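Putative acetyltransferase (Nocardia farcinica, PDB 3D9W) probably transfers the acetyl group of acetyl-coenzyme A to arylamines. Local coordinates at residues Ala32-Leu38 with Leu93-Phe98; Leu41-His45 with Asn85-Phe89; Gly99-Gly105 with Ala117-Arg123; Phe139-Leu144 with Leu224-His228. All blocks are in the same frame, centred on the assembly; numbering follows the deposited sequence.

How the contacts relate
Contacts 1 and 2 join the same two helices, 35-48 and 82-95, with centres about 12 Å apart; contact 2 lies within the span of chain that contact 1 bridges. Strand 99-107 follows helix 82-95 directly, so contact 3 comes next in the chain. Its hairpin packs against both helix contacts, through Val100 on Leu93, Leu122 on Phe89 and Ala120 on Ala86. Contact 4 comes last and ties a loop beyond strand 132-135 to the four-stranded sheet; its centre is about 11 Å from that of contact 2, where Leu144 meets Tyr43. His119, the probable active-site histidine, touches Phe139, so contacts 3 and 4 meet there.

Contact 1 of 4, residues Ala32-Leu38 with Leu93-Phe98; sequences APTLATL and LERLGF
Ala32 reaches the C-terminal end of helix 82-95 with its backbone, its C lying 4.0 Å from Leu96 O. Pro33, the centre of an inverse gamma turn, then sets its ring against two successive carbonyls: CD lies beside Leu96 O, while CB borders Gly97 O at 3.2 Å. The proline nitrogen, having no hydrogen, forms no bond to Leu96 O. Pro33 CA stands over one face of the Phe98 ring, 3.6 Å from the centroid and 22° off the normal, a CH-pi contact. Thr34 approaches the same ring differently, its O lying at the edge, near the plane, 3.6 Å from Phe98 CZ. Thr34 is also the N-cap of helix 35-48, its OG1 accepting a weak bond from Thr37 N. Opposite this helix start lies a helix end: Gly97, with positive phi, closes helix 82-95 in a Schellman motif and turns the chain toward strand 99-107. The contact thus packs the beginning of one helix of the N-terminal helical region on the end of another. In Thr37 the hydroxyl sits beside the backbone N (chi1 -79°) and the methyl swings away from it to the ring edge, CG2 3.8 Å from Phe98 CE2. Leu38 takes the ring's other face with CD1, and its CB is 3.9 Å from Phe98 CZ. The same CD1 meets Leu93 CD2 at 3.6 Å, the two side chains crossing at a slant. Val124 of strand 117-125 touches Leu38, Leu93 and Phe98, and Leu41 also packs on Phe98.

Contact 2 of 4, residues Leu41-His45 with Asn85-Phe89; sequences LVYRH and NAGLF
The segments carrying His45 and Phe89 are steeply inclined, 136° between their N-to-C directions, and their axes come no closer than 12.1 Å, a separation bridged by large side chains. His45 extends across it: a first torsion near trans (chi1 -171°) projects the imidazole from helix 35-48 as far as Asn85. There NE2 donates a hydrogen bond to Asn85 OD1, with 166° at the hydrogen; the 2.5 Å between NE2 and OD1 is unusually short and its exact length doubtful. The oxygen lies close to the plane of the imidazole, whereas the donor is tilted from the carbonyl plane of the amide, and the ring and amide planes are steeply inclined to each other. His45 ND1 is hydrogen-bonded to Tyr21 OH; the two bonds together probably fix the rotation of this buried ring. Phe89, one turn beyond Asn85, directs its edge toward the imidazole face in an offset edge-to-face pair, with centroids 5.3 Å apart and planes almost perpendicular. Phe89 CD1 is the ring atom nearest His45 ND1, at 3.5 Å. The far part of the Phe89 ring fits against the preceding turn of helix 35-48. Leu41 CB is 3.8 Å from CZ of Phe89, and Leu41 O lies at the ring edge, 3.7 Å from CE1. Val42 CG2 approaches Phe89 CZ obliquely at 3.7 Å. On the sheet side, Phe89 touches Leu122 and Ala86 touches Ala120. This is a buried helix-helix contact of the N-terminal helical domain of arylamine N-acetyltransferases, in which helix 82-95 packs between its neighbouring helices and the antiparallel sheet.

Contact 3 of 4, residues Gly99-Gly105 with Ala117-Arg123; sequences GVTGHTG and ATHALLR
Two strands of an antiparallel hairpin, 99-107 and 117-125, meet in three hydrogen-bonded pairs: Thr101 with Arg123, His103 with Leu121 and Gly105 with His119. In the first, Arg123 N donates to Thr101 O (2.9 Å), and Thr101 N returns a bond to Arg123 O at 3.2 Å. In the second, His103 N bonds Leu121 O at 3.1 Å and Leu121 N bonds His103 O at 3.0 Å. Gly105 N donates to His119 O (3.0 Å); Thr118 and His119 both face Gly105, a classic beta bulge. Among the side chains, Arg123 is extended from CG to NE, which lays its aliphatic part alongside Thr101 CG2 and leaves CD 3.4 Å from His103 NE2. The imidazole of His103 and the guanidinium of Arg123 have planes 80° apart. His103 ND1 is bonded to Ala196 O, which holds that ring in place. His119 NE2 is hydrogen-bonded to Asp136 OD1, and the His119 side chain touches Cys82, an arrangement consistent with the Cys-His-Asp catalytic triad of arylamine N-acetyltransferases.

Contact 4 of 4, residues Phe139-Leu144 with Leu224-His228; sequences FGRGPL and LQRFH
The polar link is made by Gln225, whose NE2 donates to Phe139 O over 3.0 Å with 133° at the hydrogen. The donor lies in the carbonyl plane on a lone pair of Phe139 O, although that oxygen is tilted from the glutamine's own amide plane. Gln225 OE1 is hydrogen-bonded to His232 NE2, so both ends of the buried amide are held. Gly140 and Gly142, both with positive phi, help turn the loop that follows strand 132-135. Strand 223-227 is an outermost strand of the four-stranded sheet, so the loop leaving the large sheet packs on the edge strand of the smaller one. Aromatic and apolar packing centres on Phe227. Its trans first torsion (chi1 -171°) lays the ring flat beneath the Arg141-Gly142 peptide: Arg141 C sits 3.9 Å above the ring plane over the centre, and Gly142 N 3.6 Å above it toward the rim. Leu144 comes to the ring edge instead, its CB 3.8 Å from Phe227 CE2, the two side chains crossing at about a right angle. The Arg141 side chain leads elsewhere, to a salt bridge with Glu243, while Arg190 bonds the carbonyls of Arg141 and Gly142.

Contact 1 of 4, residues Ala32-Leu38 with Leu93-Phe98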
loop_
_atom_site.group_PDB
_atom_site.type_symbol
_atom_site.label_atom_id
_atom_site.label_comp_id
_atom_site.label_asym_id
_atom_site.label_seq_id
_atom_site.Cartn_x
_atom_site.Cartn_y
_atom_site.Cartn_z
ATOM N N ALA A 32 14.921 16.406 5.949
ATOM C CA ALA A 32 14.943 16.257 7.397
ATOM C C ALA A 32 13.620 15.638 7.825
ATOM O O ALA A 32 12.643 15.648 7.061
ATOM C CB ALA A 32 15.119 17.617 8.063
ATOM N N PRO A 33 13.570 15.090 9.053
ATOM C CA PRO A 33 12.381 14.454 9.630
ATOM C C PRO A 33 11.300 15.420 10.111
ATOM O O PRO A 33 10.891 15.371 11.273
ATOM C CB PRO A 33 12.958 13.629 10.773
ATOM C CG PRO A 33 14.105 14.465 11.225
ATOM C CD PRO A 33 14.742 14.876 9.920
ATOM N N THR A 34 10.833 16.280 9.211
ATOM C CA THR A 34 9.797 17.255 9.534
ATOM C C THR A 34 8.447 16.801 8.978
ATOM O O THR A 34 8.389 16.069 7.979
ATOM C CB THR A 34 10.147 18.657 8.952
ATOM O OG1 THR A 34 10.186 18.603 7.516
ATOM C CG2 THR A 34 11.514 19.121 9.478
ATOM N N LEU A 35 7.365 17.214 9.637
ATOM C CA LEU A 35 6.023 16.844 9.192
ATOM C C LEU A 35 5.832 17.260 7.738
ATOM O O LEU A 35 5.090 16.609 6.997
ATOM C CB LEU A 35 4.940 17.512 10.063
ATOM C CG LEU A 35 3.474 17.300 9.641
ATOM C CD1 LEU A 35 3.127 15.819 9.659
ATOM C CD2 LEU A 35 2.556 18.054 10.573
ATOM N N ALA A 36 6.499 18.343 7.338
ATOM C CA ALA A 36 6.400 18.839 5.970
ATOM C C ALA A 36 6.948 17.798 5.002
ATOM O O ALA A 36 6.371 17.554 3.939
ATOM C CB ALA A 36 7.157 20.142 5.825
ATOM N N THR A 37 8.060 17.180 5.381
ATOM C CA THR A 37 8.679 16.149 4.564
ATOM C C THR A 37 7.796 14.898 4.522
ATOM O O THR A 37 7.547 14.336 3.454
ATOM C CB THR A 37 10.068 15.781 5.120
ATOM O OG1 THR A 37 11.012 16.778 4.711
ATOM C CG2 THR A 37 10.512 14.405 4.627
ATOM N N LEU A 38 7.321 14.467 5.689
ATOM C CA LEU A 38 6.476 13.279 5.761
ATOM C C LEU A 38 5.244 13.435 4.898
ATOM O O LEU A 38 4.836 12.501 4.223
ATOM C CB LEU A 38 6.050 12.997 7.201
ATOM C CG LEU A 38 5.329 11.670 7.440
ATOM C CD1 LEU A 38 6.239 10.505 7.103
ATOM C CD2 LEU A 38 4.904 11.603 8.882
ATOM N N LEU A 93 12.062 6.397 5.430
ATOM C CA LEU A 93 11.672 7.137 6.626
ATOM C C LEU A 93 12.791 7.107 7.645
ATOM O O LEU A 93 13.221 8.145 8.135
ATOM C CB LEU A 93 10.411 6.534 7.244
ATOM C CG LEU A 93 9.131 6.710 6.442
ATOM C CD1 LEU A 93 7.984 6.040 7.169
ATOM C CD2 LEU A 93 8.858 8.184 6.258
ATOM N N GLU A 94 13.259 5.908 7.962
ATOM C CA GLU A 94 14.334 5.736 8.927
ATOM C C GLU A 94 15.534 6.582 8.501
ATOM O O GLU A 94 16.030 7.427 9.254
ATOM C CB GLU A 94 14.730 4.265 8.993
ATOM C CG GLU A 94 15.628 3.927 10.143
ATOM C CD GLU A 94 15.830 2.439 10.272
ATOM O OE1 GLU A 94 16.513 1.856 9.405
ATOM O OE2 GLU A 94 15.292 1.845 11.234
ATOM N N ARG A 95 15.985 6.348 7.275
ATOM C CA ARG A 95 17.109 7.078 6.725
ATOM C C ARG A 95 17.045 8.577 6.986
ATOM O O ARG A 95 18.037 9.179 7.383
ATOM C CB ARG A 95 17.211 6.811 5.226
ATOM C CG ARG A 95 17.837 5.473 4.927
ATOM C CD ARG A 95 19.244 5.424 5.504
ATOM N NE ARG A 95 20.116 6.378 4.823
ATOM C CZ ARG A 95 20.646 6.185 3.619
ATOM N NH1 ARG A 95 20.407 5.062 2.950
ATOM N NH2 ARG A 95 21.403 7.125 3.074
ATOM N N LEU A 96 15.874 9.173 6.770
ATOM C CA LEU A 96 15.704 10.604 6.965
ATOM C C LEU A 96 15.614 11.020 8.431
ATOM O O LEU A 96 15.391 12.191 8.733
ATOM C CB LEU A 96 14.475 11.077 6.203
ATOM C CG LEU A 96 14.512 10.670 4.726
ATOM C CD1 LEU A 96 13.240 11.111 4.024
ATOM C CD2 LEU A 96 15.720 11.283 4.061
ATOM N N GLY A 97 15.797 10.066 9.340
ATOM C CA GLY A 97 15.752 10.384 10.759
ATOM C C GLY A 97 14.368 10.407 11.380
ATOM O O GLY A 97 14.135 11.083 12.381
ATOM N N PHE A 98 13.442 9.671 10.791
ATOM C CA PHE A 98 12.087 9.608 11.313
ATOM C C PHE A 98 11.959 8.513 12.357
ATOM O O PHE A 98 12.787 7.605 12.432
ATOM C CB PHE A 98 11.097 9.318 10.190
ATOM C CG PHE A 98 10.675 10.529 9.429
ATOM C CD1 PHE A 98 9.906 11.507 10.039
ATOM C CD2 PHE A 98 11.020 10.679 8.089
ATOM C CE1 PHE A 98 9.481 12.621 9.332
ATOM C CE2 PHE A 98 10.600 11.794 7.368
ATOM C CZ PHE A 98 9.826 12.769 7.994
#

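Contact 2 of 4, residues Leu41-His45 with Asn85-Phe89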
loop_
_atom_site.group_PDB
_atom_site.type_symbol
_atom_site.label_atom_id
_atom_site.label_comp_id
_atom_site.label_asym_id
_atom_site.label_seq_id
_atom_site.Cartn_x
_atom_site.Cartn_y
_atom_site.Cartn_z
ATOM N N LEU A 41 6.538 12.853 1.375
ATOM C CA LEU A 41 7.014 11.509 1.126
ATOM C C LEU A 41 5.814 10.629 0.813
ATOM O O LEU A 41 5.796 9.922 -0.193
ATOM C CB LEU A 41 7.756 10.981 2.352
ATOM C CG LEU A 41 9.082 11.676 2.691
ATOM C CD1 LEU A 41 9.717 11.041 3.933
ATOM C CD2 LEU A 41 10.030 11.548 1.508
ATOM N N VAL A 42 4.800 10.695 1.670
ATOM C CA VAL A 42 3.591 9.904 1.490
ATOM C C VAL A 42 2.879 10.185 0.171
ATOM O O VAL A 42 2.431 9.271 -0.526
ATOM C CB VAL A 42 2.609 10.156 2.632
ATOM C CG1 VAL A 42 1.344 9.345 2.422
ATOM C CG2 VAL A 42 3.266 9.796 3.942
ATOM N N TYR A 43 2.776 11.459 -0.165
ATOM C CA TYR A 43 2.118 11.876 -1.388
ATOM C C TYR A 43 2.849 11.385 -2.645
ATOM O O TYR A 43 2.245 10.773 -3.531
ATOM C CB TYR A 43 2.010 13.399 -1.378
ATOM C CG TYR A 43 1.324 14.007 -2.573
ATOM C CD1 TYR A 43 1.976 14.100 -3.804
ATOM C CD2 TYR A 43 0.039 14.534 -2.464
ATOM C CE1 TYR A 43 1.372 14.711 -4.899
ATOM C CE2 TYR A 43 -0.578 15.149 -3.548
ATOM C CZ TYR A 43 0.097 15.238 -4.765
ATOM O OH TYR A 43 -0.490 15.875 -5.834
ATOM N N ARG A 44 4.149 11.646 -2.715
ATOM C CA ARG A 44 4.953 11.244 -3.866
ATOM C C ARG A 44 4.891 9.745 -4.119
ATOM O O ARG A 44 4.671 9.308 -5.246
ATOM C CB ARG A 44 6.415 11.650 -3.659
ATOM C CG ARG A 44 6.656 13.133 -3.488
ATOM C CD ARG A 44 6.139 13.906 -4.675
ATOM N NE ARG A 44 6.551 15.305 -4.631
ATOM C CZ ARG A 44 6.150 16.225 -5.501
ATOM N NH1 ARG A 44 5.325 15.887 -6.484
ATOM N NH2 ARG A 44 6.568 17.479 -5.383
ATOM N N HIS A 45 5.100 8.971 -3.054
ATOM C CA HIS A 45 5.094 7.509 -3.117
ATOM C C HIS A 45 3.740 6.950 -3.525
ATOM O O HIS A 45 3.641 6.188 -4.480
ATOM C CB HIS A 45 5.505 6.924 -1.756
ATOM C CG HIS A 45 5.740 5.441 -1.766
ATOM N ND1 HIS A 45 6.924 4.874 -1.346
ATOM C CD2 HIS A 45 4.937 4.409 -2.114
ATOM C CE1 HIS A 45 6.840 3.559 -1.434
ATOM N NE2 HIS A 45 5.644 3.251 -1.897
ATOM N N ASN A 85 5.584 -2.253 -0.554
ATOM C CA ASN A 85 5.521 -0.804 -0.469
ATOM C C ASN A 85 5.927 -0.253 0.890
ATOM O O ASN A 85 6.744 0.660 0.971
ATOM C CB ASN A 85 4.115 -0.323 -0.812
ATOM C CG ASN A 85 4.000 0.154 -2.236
ATOM O OD1 ASN A 85 4.715 1.054 -2.653
ATOM N ND2 ASN A 85 3.097 -0.441 -2.989
ATOM N N ALA A 86 5.361 -0.800 1.957
ATOM C CA ALA A 86 5.679 -0.318 3.293
ATOM C C ALA A 86 7.137 -0.565 3.659
ATOM O O ALA A 86 7.776 0.274 4.299
ATOM C CB ALA A 86 4.753 -0.973 4.318
ATOM N N GLY A 87 7.659 -1.715 3.243
ATOM C CA GLY A 87 9.038 -2.065 3.543
ATOM C C GLY A 87 10.039 -1.075 2.987
ATOM O O GLY A 87 11.044 -0.740 3.625
ATOM N N LEU A 88 9.755 -0.604 1.783
ATOM C CA LEU A 88 10.625 0.356 1.127
ATOM C C LEU A 88 10.453 1.720 1.778
ATOM O O LEU A 88 11.433 2.407 2.075
ATOM C CB LEU A 88 10.281 0.440 -0.359
ATOM C CG LEU A 88 11.216 1.261 -1.235
ATOM C CD1 LEU A 88 12.607 0.661 -1.171
ATOM C CD2 LEU A 88 10.690 1.284 -2.665
ATOM N N PHE A 89 9.199 2.101 2.008
ATOM C CA PHE A 89 8.890 3.388 2.624
ATOM C C PHE A 89 9.497 3.497 4.021
ATOM O O PHE A 89 9.978 4.555 4.415
ATOM C CB PHE A 89 7.375 3.593 2.699
ATOM C CG PHE A 89 6.972 5.017 2.934
ATOM C CD1 PHE A 89 7.147 5.974 1.942
ATOM C CD2 PHE A 89 6.439 5.410 4.148
ATOM C CE1 PHE A 89 6.791 7.306 2.160
ATOM C CE2 PHE A 89 6.084 6.733 4.367
ATOM C CZ PHE A 89 6.261 7.682 3.375
#

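Contact 3 of 4, residues Gly99-Gly105 with Ala117-Arg123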
loop_
_atom_site.group_PDB
_atom_site.type_symbol
_atom_site.label_atom_id
_atom_site.label_comp_id
_atom_site.label_asym_id
_atom_site.label_seq_id
_atom_site.Cartn_x
_atom_site.Cartn_y
_atom_site.Cartn_z
ATOM N N GLY A 99 10.907 8.614 13.161
ATOM C CA GLY A 99 10.637 7.610 14.171
ATOM C C GLY A 99 9.703 6.632 13.497
ATOM O O GLY A 99 8.580 6.995 13.140
ATOM N N VAL A 100 10.157 5.396 13.313
ATOM C CA VAL A 100 9.340 4.396 12.642
ATOM C C VAL A 100 9.100 3.128 13.438
ATOM O O VAL A 100 10.034 2.485 13.921
ATOM C CB VAL A 100 9.948 4.023 11.285
ATOM C CG1 VAL A 100 9.108 2.955 10.614
ATOM C CG2 VAL A 100 10.022 5.258 10.408
ATOM N N THR A 101 7.820 2.784 13.550
ATOM C CA THR A 101 7.366 1.605 14.279
ATOM C C THR A 101 6.210 1.025 13.460
ATOM O O THR A 101 5.443 1.765 12.861
ATOM C CB THR A 101 6.912 2.014 15.710
ATOM O OG1 THR A 101 6.353 0.891 16.399
ATOM C CG2 THR A 101 5.902 3.118 15.633
ATOM N N GLY A 102 6.079 -0.291 13.419
ATOM C CA GLY A 102 5.027 -0.860 12.602
ATOM C C GLY A 102 3.775 -1.383 13.259
ATOM O O GLY A 102 3.747 -1.675 14.446
ATOM N N HIS A 103 2.729 -1.491 12.450
ATOM C CA HIS A 103 1.428 -2.006 12.870
ATOM C C HIS A 103 0.863 -2.854 11.733
ATOM O O HIS A 103 1.325 -2.787 10.594
ATOM C CB HIS A 103 0.433 -0.876 13.168
ATOM C CG HIS A 103 0.791 -0.026 14.350
ATOM N ND1 HIS A 103 1.441 -0.519 15.460
ATOM C CD2 HIS A 103 0.521 1.274 14.625
ATOM C CE1 HIS A 103 1.553 0.436 16.366
ATOM N NE2 HIS A 103 1.001 1.534 15.884
ATOM N N THR A 104 -0.138 -3.661 12.054
ATOM C CA THR A 104 -0.775 -4.510 11.064
ATOM C C THR A 104 -2.273 -4.373 11.201
ATOM O O THR A 104 -2.814 -4.351 12.304
ATOM C CB THR A 104 -0.412 -5.985 11.248
ATOM O OG1 THR A 104 0.950 -6.193 10.867
ATOM C CG2 THR A 104 -1.295 -6.846 10.379
ATOM N N GLY A 105 -2.948 -4.282 10.069
ATOM C CA GLY A 105 -4.382 -4.145 10.102
ATOM C C GLY A 105 -5.077 -5.271 9.379
ATOM O O GLY A 105 -4.443 -6.058 8.671
ATOM N N ALA A 117 -4.713 -10.377 9.621
ATOM C CA ALA A 117 -4.029 -9.115 9.889
ATOM C C ALA A 117 -2.773 -9.185 9.019
ATOM O O ALA A 117 -1.710 -9.625 9.468
ATOM C CB ALA A 117 -3.657 -8.996 11.362
ATOM N N THR A 118 -2.910 -8.762 7.765
ATOM C CA THR A 118 -1.806 -8.816 6.823
ATOM C C THR A 118 -1.632 -7.535 6.019
ATOM O O THR A 118 -1.120 -7.556 4.897
ATOM C CB THR A 118 -2.003 -9.995 5.860
ATOM O OG1 THR A 118 -3.150 -9.759 5.041
ATOM C CG2 THR A 118 -2.222 -11.284 6.641
ATOM N N HIS A 119 -2.060 -6.415 6.592
ATOM C CA HIS A 119 -1.932 -5.137 5.907
ATOM C C HIS A 119 -0.954 -4.190 6.613
ATOM O O HIS A 119 -1.284 -3.575 7.629
ATOM C CB HIS A 119 -3.288 -4.459 5.776
ATOM C CG HIS A 119 -3.211 -3.146 5.078
ATOM N ND1 HIS A 119 -2.766 -3.028 3.779
ATOM C CD2 HIS A 119 -3.429 -1.888 5.523
ATOM C CE1 HIS A 119 -2.708 -1.749 3.455
ATOM N NE2 HIS A 119 -3.104 -1.037 4.496
ATOM N N ALA A 120 0.242 -4.065 6.043
ATOM C CA ALA A 120 1.290 -3.233 6.607
ATOM C C ALA A 120 0.912 -1.770 6.807
ATOM O O ALA A 120 0.414 -1.106 5.894
ATOM C CB ALA A 120 2.531 -3.334 5.741
ATOM N N LEU A 121 1.152 -1.273 8.014
ATOM C CA LEU A 121 0.867 0.116 8.350
ATOM C C LEU A 121 2.067 0.662 9.088
ATOM O O LEU A 121 2.789 -0.087 9.740
ATOM C CB LEU A 121 -0.377 0.228 9.240
ATOM C CG LEU A 121 -1.746 -0.031 8.589
ATOM C CD1 LEU A 121 -2.844 0.001 9.659
ATOM C CD2 LEU A 121 -2.021 1.010 7.489
ATOM N N LEU A 122 2.290 1.966 8.980
ATOM C CA LEU A 122 3.417 2.588 9.650
ATOM C C LEU A 122 2.996 3.722 10.591
ATOM O O LEU A 122 2.300 4.656 10.188
ATOM C CB LEU A 122 4.416 3.114 8.616
ATOM C CG LEU A 122 5.027 2.095 7.650
ATOM C CD1 LEU A 122 5.879 2.793 6.595
ATOM C CD2 LEU A 122 5.867 1.100 8.436
ATOM N N ARG A 123 3.414 3.607 11.853
ATOM C CA ARG A 123 3.157 4.602 12.901
ATOM C C ARG A 123 4.429 5.461 12.873
ATOM O O ARG A 123 5.526 4.980 13.192
ATOM C CB ARG A 123 2.998 3.897 14.254
ATOM C CG ARG A 123 2.853 4.796 15.476
ATOM C CD ARG A 123 3.130 3.998 16.750
ATOM N NE ARG A 123 3.152 4.808 17.963
ATOM C CZ ARG A 123 2.103 4.973 18.770
ATOM N NH1 ARG A 123 0.944 4.380 18.492
ATOM N NH2 ARG A 123 2.208 5.721 19.861
#

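Contact 4 of 4, residues Phe139-Leu144 with Leu224-His228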
loop_
_atom_site.group_PDB
_atom_site.type_symbol
_atom_site.label_atom_id
_atom_site.label_comp_id
_atom_site.label_asym_id
_atom_site.label_seq_id
_atom_site.Cartn_x
_atom_site.Cartn_y
_atom_site.Cartn_z
ATOM N N PHE A 139 -1.615 0.498 0.543
ATOM C CA PHE A 139 -2.976 0.036 0.303
ATOM C C PHE A 139 -3.309 0.056 -1.188
ATOM O O PHE A 139 -4.042 -0.802 -1.676
ATOM C CB PHE A 139 -3.998 0.889 1.069
ATOM C CG PHE A 139 -5.395 0.299 1.076
ATOM C CD1 PHE A 139 -5.692 -0.827 1.844
ATOM C CD2 PHE A 139 -6.400 0.841 0.276
ATOM C CE1 PHE A 139 -6.968 -1.404 1.816
ATOM C CE2 PHE A 139 -7.682 0.270 0.238
ATOM C CZ PHE A 139 -7.961 -0.856 1.011
ATOM N N GLY A 140 -2.773 1.041 -1.906
ATOM C CA GLY A 140 -3.038 1.134 -3.326
ATOM C C GLY A 140 -4.013 2.239 -3.647
ATOM O O GLY A 140 -4.189 2.587 -4.806
ATOM N N ARG A 141 -4.649 2.787 -2.616
ATOM C CA ARG A 141 -5.613 3.867 -2.778
ATOM C C ARG A 141 -5.331 4.957 -1.747
ATOM O O ARG A 141 -6.243 5.476 -1.104
ATOM C CB ARG A 141 -7.032 3.329 -2.593
ATOM C CG ARG A 141 -8.158 4.329 -2.873
ATOM C CD ARG A 141 -9.494 3.627 -2.736
ATOM N NE ARG A 141 -10.653 4.469 -3.022
ATOM C CZ ARG A 141 -11.078 5.459 -2.244
ATOM N NH1 ARG A 141 -10.439 5.761 -1.117
ATOM N NH2 ARG A 141 -12.168 6.126 -2.586
ATOM N N GLY A 142 -4.059 5.306 -1.596
ATOM C CA GLY A 142 -3.700 6.318 -0.632
ATOM C C GLY A 142 -4.006 5.798 0.751
ATOM O O GLY A 142 -4.050 4.587 0.948
ATOM N N PRO A 143 -4.238 6.680 1.733
ATOM C CA PRO A 143 -4.237 8.141 1.644
ATOM C C PRO A 143 -2.920 8.717 1.147
ATOM O O PRO A 143 -1.859 8.210 1.484
ATOM C CB PRO A 143 -4.528 8.560 3.074
ATOM C CG PRO A 143 -5.391 7.489 3.551
ATOM C CD PRO A 143 -4.677 6.260 3.070
ATOM N N LEU A 144 -2.995 9.786 0.355
ATOM C CA LEU A 144 -1.790 10.432 -0.175
ATOM C C LEU A 144 -1.132 11.425 0.791
ATOM O O LEU A 144 -0.288 12.219 0.391
ATOM C CB LEU A 144 -2.093 11.115 -1.513
ATOM C CG LEU A 144 -3.355 11.966 -1.639
ATOM C CD1 LEU A 144 -3.259 13.182 -0.728
ATOM C CD2 LEU A 144 -3.522 12.389 -3.093
ATOM N N LEU A 224 -4.514 -4.915 -9.819
ATOM C CA LEU A 224 -3.668 -3.736 -9.936
ATOM C C LEU A 224 -4.368 -2.429 -9.577
ATOM O O LEU A 224 -5.544 -2.215 -9.889
ATOM C CB LEU A 224 -3.143 -3.624 -11.368
ATOM C CG LEU A 224 -2.689 -4.911 -12.054
ATOM C CD1 LEU A 224 -2.289 -4.623 -13.489
ATOM C CD2 LEU A 224 -1.535 -5.512 -11.278
ATOM N N GLN A 225 -3.636 -1.552 -8.914
ATOM C CA GLN A 225 -4.175 -0.258 -8.575
ATOM C C GLN A 225 -3.109 0.754 -8.947
ATOM O O GLN A 225 -1.919 0.444 -8.944
ATOM C CB GLN A 225 -4.473 -0.149 -7.086
ATOM C CG GLN A 225 -5.438 -1.160 -6.558
ATOM C CD GLN A 225 -5.707 -0.948 -5.093
ATOM O OE1 GLN A 225 -6.401 -0.006 -4.705
ATOM N NE2 GLN A 225 -5.142 -1.815 -4.260
ATOM N N ARG A 226 -3.545 1.950 -9.311
ATOM C CA ARG A 226 -2.638 3.033 -9.645
ATOM C C ARG A 226 -3.334 4.200 -8.984
ATOM O O ARG A 226 -4.530 4.413 -9.190
ATOM C CB ARG A 226 -2.547 3.241 -11.156
ATOM C CG ARG A 226 -1.514 4.276 -11.555
ATOM C CD ARG A 226 -0.132 3.844 -11.123
ATOM N NE ARG A 226 0.888 4.751 -11.634
ATOM C CZ ARG A 226 1.300 5.853 -11.017
ATOM N NH1 ARG A 226 0.788 6.196 -9.844
ATOM N NH2 ARG A 226 2.210 6.625 -11.585
ATOM N N PHE A 227 -2.609 4.949 -8.166
ATOM C CA PHE A 227 -3.250 6.050 -7.470
ATOM C C PHE A 227 -2.750 7.440 -7.838
ATOM O O PHE A 227 -1.549 7.717 -7.820
ATOM C CB PHE A 227 -3.133 5.837 -5.963
ATOM C CG PHE A 227 -3.946 6.790 -5.161
ATOM C CD1 PHE A 227 -5.319 6.856 -5.337
ATOM C CD2 PHE A 227 -3.339 7.646 -4.245
ATOM C CE1 PHE A 227 -6.081 7.762 -4.618
ATOM C CE2 PHE A 227 -4.092 8.558 -3.519
ATOM C CZ PHE A 227 -5.468 8.617 -3.708
ATOM N N HIS A 228 -3.695 8.306 -8.180
ATOM C CA HIS A 228 -3.392 9.680 -8.544
ATOM C C HIS A 228 -4.077 10.609 -7.536
ATOM O O HIS A 228 -4.957 10.175 -6.785
ATOM C CB HIS A 228 -3.864 9.961 -9.975
ATOM C CG HIS A 228 -3.162 9.135 -11.015
ATOM N ND1 HIS A 228 -1.808 9.233 -11.257
ATOM C CD2 HIS A 228 -3.628 8.192 -11.870
ATOM C CE1 HIS A 228 -1.471 8.389 -12.215
ATOM N NE2 HIS A 228 -2.556 7.746 -12.606
#